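Local coordinates for hypothetical protein MTH1491 (PDB 1L1S) that is of unknown function but belongs to the DsrE/DsrF-like family, built on a parallel beta-sheet flanked by helices, and assembles as three chains, at residues V59-L62 with T63-V67; N24-N27 with L28-D31. All blocks are in the same frame, centred on the assembly; numbering follows the deposited sequence.

Contact 1 (V59-L62 with T63-V67)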
loop_
_atom_site.group_PDB
_atom_site.type_symbol
_atom_site.label_atom_id
_atom_site.label_comp_id
_atom_site.label_asym_id
_atom_site.label_seq_id
_atom_site.Cartn_x
_atom_site.Cartn_y
_atom_site.Cartn_z
ATOM N N VAL A 59 19.105 -10.824 1.006
ATOM C CA VAL A 59 19.408 -9.466 0.559
ATOM C C VAL A 59 20.666 -9.382 -0.305
ATOM O O VAL A 59 20.655 -8.729 -1.345
ATOM C CB VAL A 59 19.540 -8.497 1.745
ATOM C CG1 VAL A 59 20.033 -7.148 1.272
ATOM C CG2 VAL A 59 18.206 -8.338 2.413
ATOM N N SER A 60 21.746 -10.048 0.104
ATOM C CA SER A 60 22.974 -9.985 -0.689
ATOM C C SER A 60 22.767 -10.626 -2.057
ATOM O O SER A 60 23.201 -10.086 -3.074
ATOM C CB SER A 60 24.138 -10.666 0.029
ATOM O OG SER A 60 24.047 -12.075 -0.087
ATOM N N GLU A 61 22.088 -11.766 -2.085
ATOM C CA GLU A 61 21.839 -12.443 -3.349
ATOM C C GLU A 61 21.047 -11.591 -4.342
ATOM O O GLU A 61 21.430 -11.484 -5.505
ATOM C CB GLU A 61 21.092 -13.749 -3.118
ATOM C CG GLU A 61 20.624 -14.385 -4.407
ATOM C CD GLU A 61 19.934 -15.706 -4.180
ATOM O OE1 GLU A 61 19.551 -16.347 -5.185
ATOM O OE2 GLU A 61 19.777 -16.107 -3.000
ATOM N N LEU A 62 19.944 -10.989 -3.891
ATOM C CA LEU A 62 19.129 -10.162 -4.787
ATOM C C LEU A 62 19.861 -8.910 -5.246
ATOM O O LEU A 62 19.592 -8.376 -6.328
ATOM C CB LEU A 62 17.809 -9.773 -4.110
ATOM C CG LEU A 62 16.825 -10.935 -3.951
ATOM C CD1 LEU A 62 15.676 -10.568 -3.036
ATOM C CD2 LEU A 62 16.319 -11.320 -5.310
ATOM N N THR A 63 20.778 -8.434 -4.415
ATOM C CA THR A 63 21.552 -7.254 -4.754
ATOM C C THR A 63 22.405 -7.622 -5.957
ATOM O O THR A 63 22.553 -6.836 -6.894
ATOM C CB THR A 63 22.472 -6.837 -3.582
ATOM O OG1 THR A 63 21.674 -6.275 -2.537
ATOM C CG2 THR A 63 23.526 -5.816 -4.036
ATOM N N GLY A 64 22.955 -8.835 -5.920
ATOM C CA GLY A 64 23.790 -9.301 -7.008
ATOM C C GLY A 64 22.995 -9.429 -8.293
ATOM O O GLY A 64 23.547 -9.345 -9.389
ATOM N N GLN A 65 21.689 -9.625 -8.166
ATOM C CA GLN A 65 20.850 -9.761 -9.345
ATOM C C GLN A 65 20.347 -8.419 -9.855
ATOM O O GLN A 65 19.526 -8.359 -10.770
ATOM C CB GLN A 65 19.687 -10.703 -9.040
ATOM C CG GLN A 65 20.159 -12.108 -8.708
ATOM C CD GLN A 65 19.062 -12.978 -8.133
ATOM O OE1 GLN A 65 18.354 -12.574 -7.213
ATOM N NE2 GLN A 65 18.925 -14.188 -8.663
ATOM N N GLY A 66 20.842 -7.339 -9.267
ATOM C CA GLY A 66 20.437 -6.021 -9.717
ATOM C C GLY A 66 19.428 -5.292 -8.853
ATOM O O GLY A 66 19.072 -4.151 -9.151
ATOM N N VAL A 67 18.950 -5.938 -7.793
ATOM C CA VAL A 67 17.985 -5.302 -6.901
ATOM C C VAL A 67 18.700 -4.326 -5.966
ATOM O O VAL A 67 19.670 -4.682 -5.290
ATOM C CB VAL A 67 17.228 -6.340 -6.023
ATOM C CG1 VAL A 67 16.218 -5.620 -5.123
ATOM C CG2 VAL A 67 16.526 -7.369 -6.896
#
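Thr63 turns its hydroxyl back on the helix and donates a hydrogen bond from Thr63 OG1 to Val59 O, 2.9 Å. The same oxygen also accepts the backbone N of Thr63, at 3.1 Å from Val59 O, and the two donors reach it from opposite faces of the carbonyl plane. A chi1 of -72° sets OG1 beside its own backbone N, where a threonine can satisfy its hydroxyl inside a helix. With an alanine here, Val59 O would probably keep the amide alone and lose the hydroxyl that grips its other face.

Further along, the backbone bonds change pattern because the helix ends in a Schellman motif. Val67 N reaches Leu62 O at 2.9 Å, and Gly66 N bonds Thr63 O inside the turn. Gly66, with phi 103°, is the C-prime residue; a side chain there would jam against the preceding carbonyl, hence glycine. This turn leads helix 56-64 into strand 68-72 of a beta-alpha-beta unit.

Apolar contact follows from the wrap: Val67 CG2 folds back to 3.9 Å from Leu62 CB, and both side chains continue onto Val25 of helix 15-31. Gln65 runs obliquely across Leu62; its OE1, buried against Leu62 CD2 at 3.1 Å, has no polar partner in the model. Its amide plane stands 44° from the carboxylate of Glu61, and as whole residues both are exposed, as suits polar side chains.

Contact 2 (N24-N27 with L28-D31)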
loop_
_atom_site.group_PDB
_atom_site.type_symbol
_atom_site.label_atom_id
_atom_site.label_comp_id
_atom_site.label_asym_id
_atom_site.label_seq_id
_atom_site.Cartn_x
_atom_site.Cartn_y
_atom_site.Cartn_z
ATOM N N ASN A 24 7.906 -11.718 -3.624
ATOM C CA ASN A 24 7.375 -10.828 -4.658
ATOM C C ASN A 24 8.489 -10.305 -5.578
ATOM O O ASN A 24 8.298 -10.187 -6.787
ATOM C CB ASN A 24 6.631 -9.653 -4.022
ATOM C CG ASN A 24 5.345 -10.083 -3.341
ATOM O OD1 ASN A 24 4.812 -11.147 -3.630
ATOM N ND2 ASN A 24 4.838 -9.253 -2.444
ATOM N N VAL A 25 9.650 -9.988 -5.011
ATOM C CA VAL A 25 10.773 -9.497 -5.826
ATOM C C VAL A 25 11.244 -10.564 -6.824
ATOM O O VAL A 25 11.463 -10.273 -7.995
ATOM C CB VAL A 25 11.972 -9.084 -4.942
ATOM C CG1 VAL A 25 13.230 -8.899 -5.793
ATOM C CG2 VAL A 25 11.629 -7.781 -4.205
ATOM N N ARG A 26 11.386 -11.798 -6.359
ATOM C CA ARG A 26 11.815 -12.883 -7.233
ATOM C C ARG A 26 10.757 -13.198 -8.289
ATOM O O ARG A 26 11.080 -13.384 -9.456
ATOM C CB ARG A 26 12.122 -14.129 -6.407
ATOM C CG ARG A 26 13.407 -14.014 -5.619
ATOM C CD ARG A 26 13.686 -15.253 -4.782
ATOM N NE ARG A 26 14.995 -15.148 -4.143
ATOM C CZ ARG A 26 15.246 -15.465 -2.876
ATOM N NH1 ARG A 26 14.279 -15.919 -2.091
ATOM N NH2 ARG A 26 16.467 -15.300 -2.387
ATOM N N ASN A 27 9.498 -13.248 -7.865
ATOM C CA ASN A 27 8.375 -13.532 -8.758
ATOM C C ASN A 27 8.376 -12.519 -9.900
ATOM O O ASN A 27 8.246 -12.870 -11.082
ATOM C CB ASN A 27 7.061 -13.437 -7.967
ATOM C CG ASN A 27 5.819 -13.767 -8.803
ATOM O OD1 ASN A 27 4.844 -14.326 -8.289
ATOM N ND2 ASN A 27 5.838 -13.405 -10.077
ATOM N N LEU A 28 8.537 -11.257 -9.526
ATOM C CA LEU A 28 8.546 -10.170 -10.472
ATOM C C LEU A 28 9.666 -10.312 -11.502
ATOM O O LEU A 28 9.440 -10.121 -12.692
ATOM C CB LEU A 28 8.666 -8.850 -9.714
ATOM C CG LEU A 28 8.366 -7.579 -10.492
ATOM C CD1 LEU A 28 6.971 -7.663 -11.105
ATOM C CD2 LEU A 28 8.466 -6.388 -9.558
HETATM N N MSE A 29 10.869 -10.653 -11.054
HETATM C CA MSE A 29 11.985 -10.807 -11.987
HETATM C C MSE A 29 11.785 -11.939 -12.999
HETATM O O MSE A 29 12.354 -11.917 -14.091
HETATM C CB MSE A 29 13.288 -11.035 -11.223
HETATM C CG MSE A 29 13.716 -9.844 -10.408
HETATM SE SE MSE A 29 15.396 -10.171 -9.481
HETATM C CE MSE A 29 14.887 -11.652 -8.351
ATOM N N ALA A 30 10.968 -12.920 -12.632
ATOM C CA ALA A 30 10.694 -14.056 -13.501
ATOM C C ALA A 30 9.490 -13.847 -14.428
ATOM O O ALA A 30 9.443 -14.438 -15.506
ATOM C CB ALA A 30 10.484 -15.302 -12.659
ATOM N N ASP A 31 8.533 -13.008 -14.021
ATOM C CA ASP A 31 7.332 -12.761 -14.828
ATOM C C ASP A 31 7.461 -11.601 -15.811
ATOM O O ASP A 31 6.698 -11.508 -16.772
ATOM C CB ASP A 31 6.113 -12.517 -13.925
ATOM C CG ASP A 31 4.795 -12.544 -14.698
ATOM O OD1 ASP A 31 4.385 -13.644 -15.141
ATOM O OD2 ASP A 31 4.174 -11.468 -14.874
#
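Asn24 and Leu28 are joined by a regular helical bond, Leu28 N to Asn24 O at 3.0 Å, and the i to i+4 pattern repeats through Met29, Ala30 and Asp31, where Asn27 O takes the amide of Asp31 at 3.0 Å and, weakly, that of Ala30.

Among the side chains, Met29, present as selenomethionine, makes an apolar contact with the turn before it. Its chain is extended at chi2 but bends at chi3 (-62°), which brings the methyl CE back over that turn. There CE lies 3.5 Å from Arg26 CA, 3.9 Å from Arg26 CG and 4.1 Å from Val25 CG1, against both side chains. The long, unbranched side chain of methionine, here carrying selenium, suits this position, since its end can settle between a branched valine and the aliphatic stem of an arginine. That stem is extended from CG to NE and carries the guanidinium away to a salt bridge with Asp58, so Arg26 serves apolar packing near its root and charge pairing at its end.

Asn27 and Asp31, one turn apart, lie side by side and point the same way. Asn27 ND2 comes 4.0 Å from Asp31 CB, and the amide and carboxylate planes stand 75° apart. Asp31 OD2 forms a salt bridge with Arg102 and OD1 a hydrogen bond with Ser94, both of the second subunit, which places this polar flank at an interface between chains.

Leu28 lies on Val6 and Phe8 of strand 4-10 and on Ile37 of strand 35-41, while Val25 and Met29 face Leu62 of helix 56-64. Helix 15-31 is the crossover between strands 4-10 and 35-41, lying between the sheet, helix 56-64 and the second subunit.

How the contacts relate
Contacts 1 and 2 lie on adjacent helices, 56-64 and 15-31, of beta-alpha-beta units sharing strand 35-41. Contact 1 is nearer the chain centre (about 10 Å against 14 Å, centre to centre); it buries Val59, Leu62 and Val67 but exposes Glu61 and Gly64 to Gly66, whereas contact 2 buries Asn24, Val25 and Leu28, with Ala30 exposed. They meet where Leu62 CD2 packs 3.4 Å from Met29 CE; at the margin Glu61 OE2 and Arg26 NH2 form a long, weak ion pair. Contact 1 ends its helix in a Schellman turn at Gly66, a threonine hydroxyl adding a second bond to Val59 O further back, and touches no other chain. In contact 2 the Asp31 carboxylate pairs with the second subunit, while Arg26 stays within its own chain.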